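Local coordinates for protein precorrin-6Y C5,15-methyltransferase (Corynebacterium diphtheriae, PDB 3HM2) that is the putative C-terminal methyltransferase domain of a precorrin-6Y C5,15-methyltransferase, probably using S-adenosyl-L-methionine to methylate a corrin precursor in cobalamin biosynthesis, at residues A15-A20 with G37-E42; I41-S46 with T50-F55. One frame throughout, in Å; residues are numbered along the deposited sequence.

Contact 1: residues A15-A20 with G37-E42; sequences ALAISA and GSIAIE
I18 and I39 supply most of the buried surface where helix 9-21 meets helix 38-44, and the contact between the segments is carried by van der Waals packing, with no hydrogen bond crossing it. The two side chains lie alongside each other and run antiparallel, which brings CD1 of I18 within 3.6 Å of CG2 of I39. This methyl of I39 stands anti to the backbone N, while CG1 lies anti to the carbonyl carbon (chi1 -49°) and carries CD1 on to A17. The resulting pair, CB of A17 and CD1 of I39, is tighter than ordinary van der Waals contact at 3.3 Å. F99 of strand 97-100 touches both A17 and I39, so this part of the interface rests on the sheet.

The short axes approach to 10.2 Å and cross at -59°, with both helices on one face of the sheet, consistent with an AdoMet-dependent methyltransferase domain of Rossmann type. G37 and A40 fall in what may be the glycine-rich motif that follows the first strand of such folds.

A second apolar contact uses the aliphatic part of a charged residue. E42 lies roughly perpendicular to I18, with its CG 3.7 Å from CD1 of I18. Its chain bends at chi2 (47°), and R14 of helix 9-21 also touches the E42 side chain.

Contact 2: residues I41-S46 with T50-F55; sequences IEWLRS and TTAVCF
L44 and W43, near the C-terminal end of helix 38-44, pack against T50 and A52 of strand 50-55, in the right-handed beta-alpha-beta unit that continues from strand 27-32. The turn between helix and strand is short, and CA of L44 and CA of T50 come as near as 6.2 Å.

The tight part centres on one methyl. CD2 of L44 sits against the strand backbone, 3.4 Å from both O of T50 and N of A52, and the same methyl meets CB of A52 at 3.6 Å. The L44 side chain gets there because its CG stands anti to the carbonyl carbon (chi1 -77°). CD2 also lies in the plane of the W43 ring, at its edge, so the two neighbours on the helix meet the strand together. W43 directs its pyrrole side at the strand: CD1 is 3.9 Å from CB of A52, while T50 CB and T51 O approach the ring obliquely. The buried NE1 has no hydrogen-bonding partner in the model. L29 of strand 27-32 and L21 of helix 9-21 also touch the indole. T50 belongs to this buried side too, with its CB directed toward the helix: OG1 hydrogen-bonds to O of T47 and NH1 of R77, and lies 3.6 Å from CD2 of L44.

The looser side begins where R45 leaves helical backbone angles and faces solvent. Its NH2 comes to 3.1 Å from OE1 of E42, but no N-H is aimed at that oxygen, so charge alone joins the pair. On the strand, exposed T51 directs its CB away from the helix, and its OG1 hydrogen-bonds to OG1 of T28.

From the N terminus, helix 9-21 comes first, and contact 1 closes the loop through strand 27-32 by bringing helix 38-44 back against it. Contact 2 starts from the same helix, sharing I41 and E42 with contact 1, and closes the much shorter turn into strand 50-55. The two therefore follow one another with a small overlap, and neither encloses the other. Their centres are 8 Å apart, and they touch directly: CB of A40 lies 3.5 Å from SG of C54, and CD1 of I18 is 3.8 Å from N of W43. Helix 38-44 thus packs sidelong on helix 9-21 and, through W43, L44 and A40, on strand 50-55.

Contact 1: residues A15-A20 with G37-E42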
ATOM      1  N   ALA A  15       9.800 -16.591   0.130  1.00 34.86           N
ATOM      2  CA  ALA A  15       9.326 -16.879   1.485  1.00 38.24           C
ATOM      3  C   ALA A  15       7.812 -17.017   1.573  1.00 23.22           C
ATOM      4  O   ALA A  15       7.320 -17.989   2.104  1.00 34.41           O
ATOM      5  CB  ALA A  15       9.805 -15.800   2.454  1.00 37.71           C
ATOM      6  N   LEU A  16       7.074 -16.045   1.063  1.00 28.09           N
ATOM      7  CA  LEU A  16       5.610 -16.072   1.176  1.00 26.05           C
ATOM      8  C   LEU A  16       4.994 -17.215   0.387  1.00 29.52           C
ATOM      9  O   LEU A  16       3.954 -17.769   0.765  1.00 26.65           O
ATOM     10  CB  LEU A  16       5.017 -14.754   0.727  1.00 22.05           C
ATOM     11  CG  LEU A  16       5.346 -13.618   1.679  1.00 30.44           C
ATOM     12  CD1 LEU A  16       5.280 -12.229   1.004  1.00 34.56           C
ATOM     13  CD2 LEU A  16       4.416 -13.703   2.876  1.00 30.35           C
ATOM     14  N   ALA A  17       5.658 -17.565  -0.708  1.00 34.00           N
ATOM     15  CA  ALA A  17       5.223 -18.659  -1.558  1.00 34.16           C
ATOM     16  C   ALA A  17       5.527 -19.996  -0.889  1.00 30.44           C
ATOM     17  O   ALA A  17       4.729 -20.919  -0.969  1.00 36.20           O
ATOM     18  CB  ALA A  17       5.877 -18.569  -2.938  1.00 33.76           C
ATOM     19  N   ILE A  18       6.661 -20.111  -0.208  1.00 24.38           N
ATOM     20  CA  ILE A  18       6.894 -21.335   0.546  1.00 31.09           C
ATOM     21  C   ILE A  18       5.863 -21.471   1.681  1.00 32.51           C
ATOM     22  O   ILE A  18       5.173 -22.484   1.785  1.00 33.40           O
ATOM     23  CB  ILE A  18       8.349 -21.468   1.047  1.00 35.21           C
ATOM     24  CG1 ILE A  18       9.337 -21.131  -0.077  1.00 39.96           C
ATOM     25  CG2 ILE A  18       8.620 -22.884   1.522  1.00 35.12           C
ATOM     26  CD1 ILE A  18       9.699 -22.313  -1.004  1.00 31.73           C
ATOM     27  N   SER A  19       5.712 -20.440   2.504  1.00 36.05           N
ATOM     28  CA  SER A  19       4.734 -20.512   3.594  1.00 38.46           C
ATOM     29  C   SER A  19       3.323 -20.861   3.098  1.00 39.95           C
ATOM     30  O   SER A  19       2.551 -21.486   3.823  1.00 41.62           O
ATOM     31  CB  SER A  19       4.680 -19.214   4.410  1.00 30.10           C
ATOM     32  OG  SER A  19       3.543 -18.435   4.052  1.00 41.35           O
ATOM     33  N   ALA A  20       3.005 -20.454   1.873  1.00 37.79           N
ATOM     34  CA  ALA A  20       1.676 -20.673   1.315  1.00 31.52           C
ATOM     35  C   ALA A  20       1.511 -22.110   0.832  1.00 26.51           C
ATOM     36  O   ALA A  20       0.432 -22.693   0.944  1.00 34.57           O
ATOM     37  CB  ALA A  20       1.411 -19.697   0.179  1.00 28.51           C
ATOM     38  N   GLY A  37      12.720 -23.208 -10.343  1.00 56.59           N
ATOM     39  CA  GLY A  37      13.800 -23.692  -9.503  1.00 55.54           C
ATOM     40  C   GLY A  37      13.870 -22.967  -8.173  1.00 71.93           C
ATOM     41  O   GLY A  37      14.138 -23.575  -7.137  1.00 67.77           O
ATOM     42  N   SER A  38      13.627 -21.661  -8.204  1.00 71.80           N
ATOM     43  CA  SER A  38      13.668 -20.845  -6.996  1.00 73.01           C
ATOM     44  C   SER A  38      12.897 -21.505  -5.858  1.00 68.60           C
ATOM     45  O   SER A  38      13.435 -21.718  -4.772  1.00 61.65           O
ATOM     46  CB  SER A  38      13.106 -19.450  -7.272  1.00 76.14           C
ATOM     47  OG  SER A  38      14.026 -18.666  -8.013  1.00 87.35           O
ATOM     48  N   ILE A  39      11.633 -21.827  -6.115  1.00 58.36           N
ATOM     49  CA  ILE A  39      10.760 -22.384  -5.089  1.00 56.74           C
ATOM     50  C   ILE A  39      11.086 -23.851  -4.826  1.00 42.93           C
ATOM     51  O   ILE A  39      10.859 -24.361  -3.728  1.00 60.52           O
ATOM     52  CB  ILE A  39       9.276 -22.259  -5.481  1.00 54.07           C
ATOM     53  CG1 ILE A  39       8.961 -20.831  -5.929  1.00 39.71           C
ATOM     54  CG2 ILE A  39       8.382 -22.669  -4.320  1.00 60.01           C
ATOM     55  CD1 ILE A  39       8.078 -20.070  -4.965  1.00 40.17           C
ATOM     56  N   ALA A  40      11.618 -24.525  -5.840  1.00 40.72           N
ATOM     57  CA  ALA A  40      11.805 -25.970  -5.786  1.00 41.19           C
ATOM     58  C   ALA A  40      12.932 -26.344  -4.830  1.00 45.61           C
ATOM     59  O   ALA A  40      12.763 -27.197  -3.959  1.00 45.17           O
ATOM     60  CB  ALA A  40      12.080 -26.521  -7.177  1.00 43.52           C
ATOM     61  N   ILE A  41      14.084 -25.702  -5.000  1.00 39.88           N
ATOM     62  CA  ILE A  41      15.280 -26.062  -4.250  1.00 38.54           C
ATOM     63  C   ILE A  41      15.173 -25.618  -2.795  1.00 42.25           C
ATOM     64  O   ILE A  41      15.818 -26.186  -1.912  1.00 40.22           O
ATOM     65  CB  ILE A  41      16.545 -25.444  -4.873  1.00 42.51           C
ATOM     66  CG1 ILE A  41      16.893 -26.150  -6.185  1.00 41.98           C
ATOM     67  CG2 ILE A  41      17.710 -25.518  -3.898  1.00 47.60           C
ATOM     68  CD1 ILE A  41      16.735 -25.275  -7.410  1.00 43.26           C
ATOM     69  N   GLU A  42      14.355 -24.600  -2.551  1.00 39.37           N
ATOM     70  CA  GLU A  42      14.019 -24.196  -1.191  1.00 39.68           C
ATOM     71  C   GLU A  42      12.954 -25.109  -0.591  1.00 39.46           C
ATOM     72  O   GLU A  42      13.098 -25.592   0.532  1.00 39.31           O
ATOM     73  CB  GLU A  42      13.539 -22.743  -1.166  1.00 34.52           C
ATOM     74  CG  GLU A  42      13.144 -22.243   0.214  1.00 49.64           C
ATOM     75  CD  GLU A  42      14.174 -22.581   1.273  1.00 60.23           C
ATOM     76  OE1 GLU A  42      15.376 -22.339   1.034  1.00 65.21           O
ATOM     77  OE2 GLU A  42      13.783 -23.091   2.344  1.00 55.38           O
TER

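Contact 2: residues I41-S46 with T50-F55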
ATOM      1  N   ILE A  41      14.084 -25.702  -5.000  1.00 39.88           N
ATOM      2  CA  ILE A  41      15.280 -26.062  -4.250  1.00 38.54           C
ATOM      3  C   ILE A  41      15.173 -25.618  -2.795  1.00 42.25           C
ATOM      4  O   ILE A  41      15.818 -26.186  -1.912  1.00 40.22           O
ATOM      5  CB  ILE A  41      16.545 -25.444  -4.873  1.00 42.51           C
ATOM      6  CG1 ILE A  41      16.893 -26.150  -6.185  1.00 41.98           C
ATOM      7  CG2 ILE A  41      17.710 -25.518  -3.898  1.00 47.60           C
ATOM      8  CD1 ILE A  41      16.735 -25.275  -7.410  1.00 43.26           C
ATOM      9  N   GLU A  42      14.355 -24.600  -2.551  1.00 39.37           N
ATOM     10  CA  GLU A  42      14.019 -24.196  -1.191  1.00 39.68           C
ATOM     11  C   GLU A  42      12.954 -25.109  -0.591  1.00 39.46           C
ATOM     12  O   GLU A  42      13.098 -25.592   0.532  1.00 39.31           O
ATOM     13  CB  GLU A  42      13.539 -22.743  -1.166  1.00 34.52           C
ATOM     14  CG  GLU A  42      13.144 -22.243   0.214  1.00 49.64           C
ATOM     15  CD  GLU A  42      14.174 -22.581   1.273  1.00 60.23           C
ATOM     16  OE1 GLU A  42      15.376 -22.339   1.034  1.00 65.21           O
ATOM     17  OE2 GLU A  42      13.783 -23.091   2.344  1.00 55.38           O
ATOM     18  N   TRP A  43      11.887 -25.342  -1.348  1.00 38.57           N
ATOM     19  CA  TRP A  43      10.908 -26.349  -0.994  1.00 34.25           C
ATOM     20  C   TRP A  43      11.667 -27.602  -0.571  1.00 39.80           C
ATOM     21  O   TRP A  43      11.375 -28.189   0.458  1.00 34.44           O
ATOM     22  CB  TRP A  43      10.014 -26.606  -2.222  1.00 43.55           C
ATOM     23  CG  TRP A  43       9.180 -27.904  -2.230  1.00 57.75           C
ATOM     24  CD1 TRP A  43       9.642 -29.187  -2.429  1.00 57.28           C
ATOM     25  CD2 TRP A  43       7.745 -28.023  -2.087  1.00 65.45           C
ATOM     26  NE1 TRP A  43       8.596 -30.086  -2.390  1.00 59.02           N
ATOM     27  CE2 TRP A  43       7.427 -29.400  -2.180  1.00 68.17           C
ATOM     28  CE3 TRP A  43       6.708 -27.104  -1.875  1.00 51.00           C
ATOM     29  CZ2 TRP A  43       6.114 -29.871  -2.070  1.00 56.81           C
ATOM     30  CZ3 TRP A  43       5.410 -27.580  -1.763  1.00 47.96           C
ATOM     31  CH2 TRP A  43       5.126 -28.945  -1.861  1.00 53.57           C
ATOM     32  N   LEU A  44      12.667 -27.997  -1.352  1.00 41.90           N
ATOM     33  CA  LEU A  44      13.413 -29.218  -1.058  1.00 35.72           C
ATOM     34  C   LEU A  44      14.328 -28.999   0.118  1.00 39.87           C
ATOM     35  O   LEU A  44      14.468 -29.872   0.982  1.00 42.05           O
ATOM     36  CB  LEU A  44      14.257 -29.652  -2.252  1.00 24.55           C
ATOM     37  CG  LEU A  44      13.671 -30.339  -3.482  1.00 33.80           C
ATOM     38  CD1 LEU A  44      14.813 -30.982  -4.209  1.00 30.90           C
ATOM     39  CD2 LEU A  44      12.563 -31.382  -3.183  1.00 36.09           C
ATOM     40  N   ARG A  45      14.956 -27.825   0.140  1.00 43.10           N
ATOM     41  CA  ARG A  45      15.941 -27.513   1.155  1.00 46.62           C
ATOM     42  C   ARG A  45      15.304 -26.851   2.367  1.00 52.59           C
ATOM     43  O   ARG A  45      15.921 -26.004   3.004  1.00 68.97           O
ATOM     44  CB  ARG A  45      17.036 -26.605   0.596  1.00 52.31           C
ATOM     45  CG  ARG A  45      18.442 -27.091   0.938  1.00 61.82           C
ATOM     46  CD  ARG A  45      19.260 -26.037   1.682  1.00 59.50           C
ATOM     47  NE  ARG A  45      19.094 -24.685   1.147  1.00 60.25           N
ATOM     48  CZ  ARG A  45      18.547 -23.667   1.812  1.00 68.25           C
ATOM     49  NH1 ARG A  45      18.096 -23.824   3.054  1.00 61.65           N
ATOM     50  NH2 ARG A  45      18.455 -22.476   1.235  1.00 68.76           N
ATOM     51  N   SER A  46      14.072 -27.242   2.677  1.00 43.85           N
ATOM     52  CA  SER A  46      13.380 -26.731   3.855  1.00 44.62           C
ATOM     53  C   SER A  46      12.613 -27.840   4.568  1.00 47.17           C
ATOM     54  O   SER A  46      12.145 -27.662   5.691  1.00 38.64           O
ATOM     55  CB  SER A  46      12.429 -25.599   3.467  1.00 40.39           C
ATOM     56  OG  SER A  46      11.199 -26.109   2.981  1.00 53.89           O
ATOM     57  N   THR A  50      11.225 -35.136   0.562  1.00 64.95           N
ATOM     58  CA  THR A  50      10.359 -34.531  -0.443  1.00 60.34           C
ATOM     59  C   THR A  50      11.002 -34.576  -1.824  1.00 54.29           C
ATOM     60  O   THR A  50      12.226 -34.516  -1.953  1.00 59.89           O
ATOM     61  CB  THR A  50      10.021 -33.070  -0.090  1.00 51.33           C
ATOM     62  OG1 THR A  50      11.231 -32.306  -0.001  1.00 48.92           O
ATOM     63  CG2 THR A  50       9.283 -33.000   1.237  1.00 47.72           C
ATOM     64  N   THR A  51      10.171 -34.679  -2.856  1.00 48.67           N
ATOM     65  CA  THR A  51      10.633 -34.534  -4.231  1.00 51.42           C
ATOM     66  C   THR A  51       9.927 -33.378  -4.931  1.00 47.74           C
ATOM     67  O   THR A  51       8.720 -33.192  -4.779  1.00 41.82           O
ATOM     68  CB  THR A  51      10.410 -35.825  -5.041  1.00 32.05           C
ATOM     69  OG1 THR A  51       9.029 -35.930  -5.407  1.00 31.86           O
ATOM     70  CG2 THR A  51      10.808 -37.043  -4.222  1.00 43.04           C
ATOM     71  N   ALA A  52      10.688 -32.603  -5.697  1.00 29.62           N
ATOM     72  CA  ALA A  52      10.128 -31.494  -6.460  1.00 25.38           C
ATOM     73  C   ALA A  52      10.312 -31.709  -7.959  1.00 39.41           C
ATOM     74  O   ALA A  52      11.268 -32.351  -8.391  1.00 42.48           O
ATOM     75  CB  ALA A  52      10.760 -30.180  -6.029  1.00 26.69           C
ATOM     76  N   VAL A  53       9.389 -31.166  -8.747  1.00 37.46           N
ATOM     77  CA  VAL A  53       9.480 -31.246 -10.204  1.00 33.21           C
ATOM     78  C   VAL A  53       9.528 -29.843 -10.841  1.00 37.23           C
ATOM     79  O   VAL A  53       8.739 -28.929 -10.506  1.00 33.15           O
ATOM     80  CB  VAL A  53       8.395 -32.150 -10.863  1.00 28.65           C
ATOM     81  CG1 VAL A  53       8.601 -32.193 -12.373  1.00 32.83           C
ATOM     82  CG2 VAL A  53       8.441 -33.557 -10.301  1.00 26.15           C
ATOM     83  N   CYS A  54      10.492 -29.707 -11.753  1.00 38.82           N
ATOM     84  CA  CYS A  54      10.822 -28.465 -12.424  1.00 30.64           C
ATOM     85  C   CYS A  54      10.530 -28.544 -13.926  1.00 25.11           C
ATOM     86  O   CYS A  54      10.681 -29.594 -14.547  1.00 27.92           O
ATOM     87  CB  CYS A  54      12.297 -28.151 -12.169  1.00 31.27           C
ATOM     88  SG  CYS A  54      12.626 -27.397 -10.535  1.00 35.30           S
ATOM     89  N   PHE A  55      10.112 -27.429 -14.503  1.00 33.80           N
ATOM     90  CA  PHE A  55       9.710 -27.376 -15.909  1.00 39.27           C
ATOM     91  C   PHE A  55      10.307 -26.124 -16.573  1.00 49.45           C
ATOM     92  O   PHE A  55       9.714 -25.042 -16.548  1.00 53.89           O
ATOM     93  CB  PHE A  55       8.166 -27.382 -16.044  1.00 37.28           C
ATOM     94  CG  PHE A  55       7.503 -28.735 -15.745  1.00 32.66           C
ATOM     95  CD1 PHE A  55       6.943 -29.002 -14.501  1.00 38.88           C
ATOM     96  CD2 PHE A  55       7.412 -29.715 -16.720  1.00 34.88           C
ATOM     97  CE1 PHE A  55       6.326 -30.237 -14.229  1.00 31.15           C
ATOM     98  CE2 PHE A  55       6.786 -30.926 -16.460  1.00 31.64           C
ATOM     99  CZ  PHE A  55       6.250 -31.187 -15.211  1.00 31.32           C
TER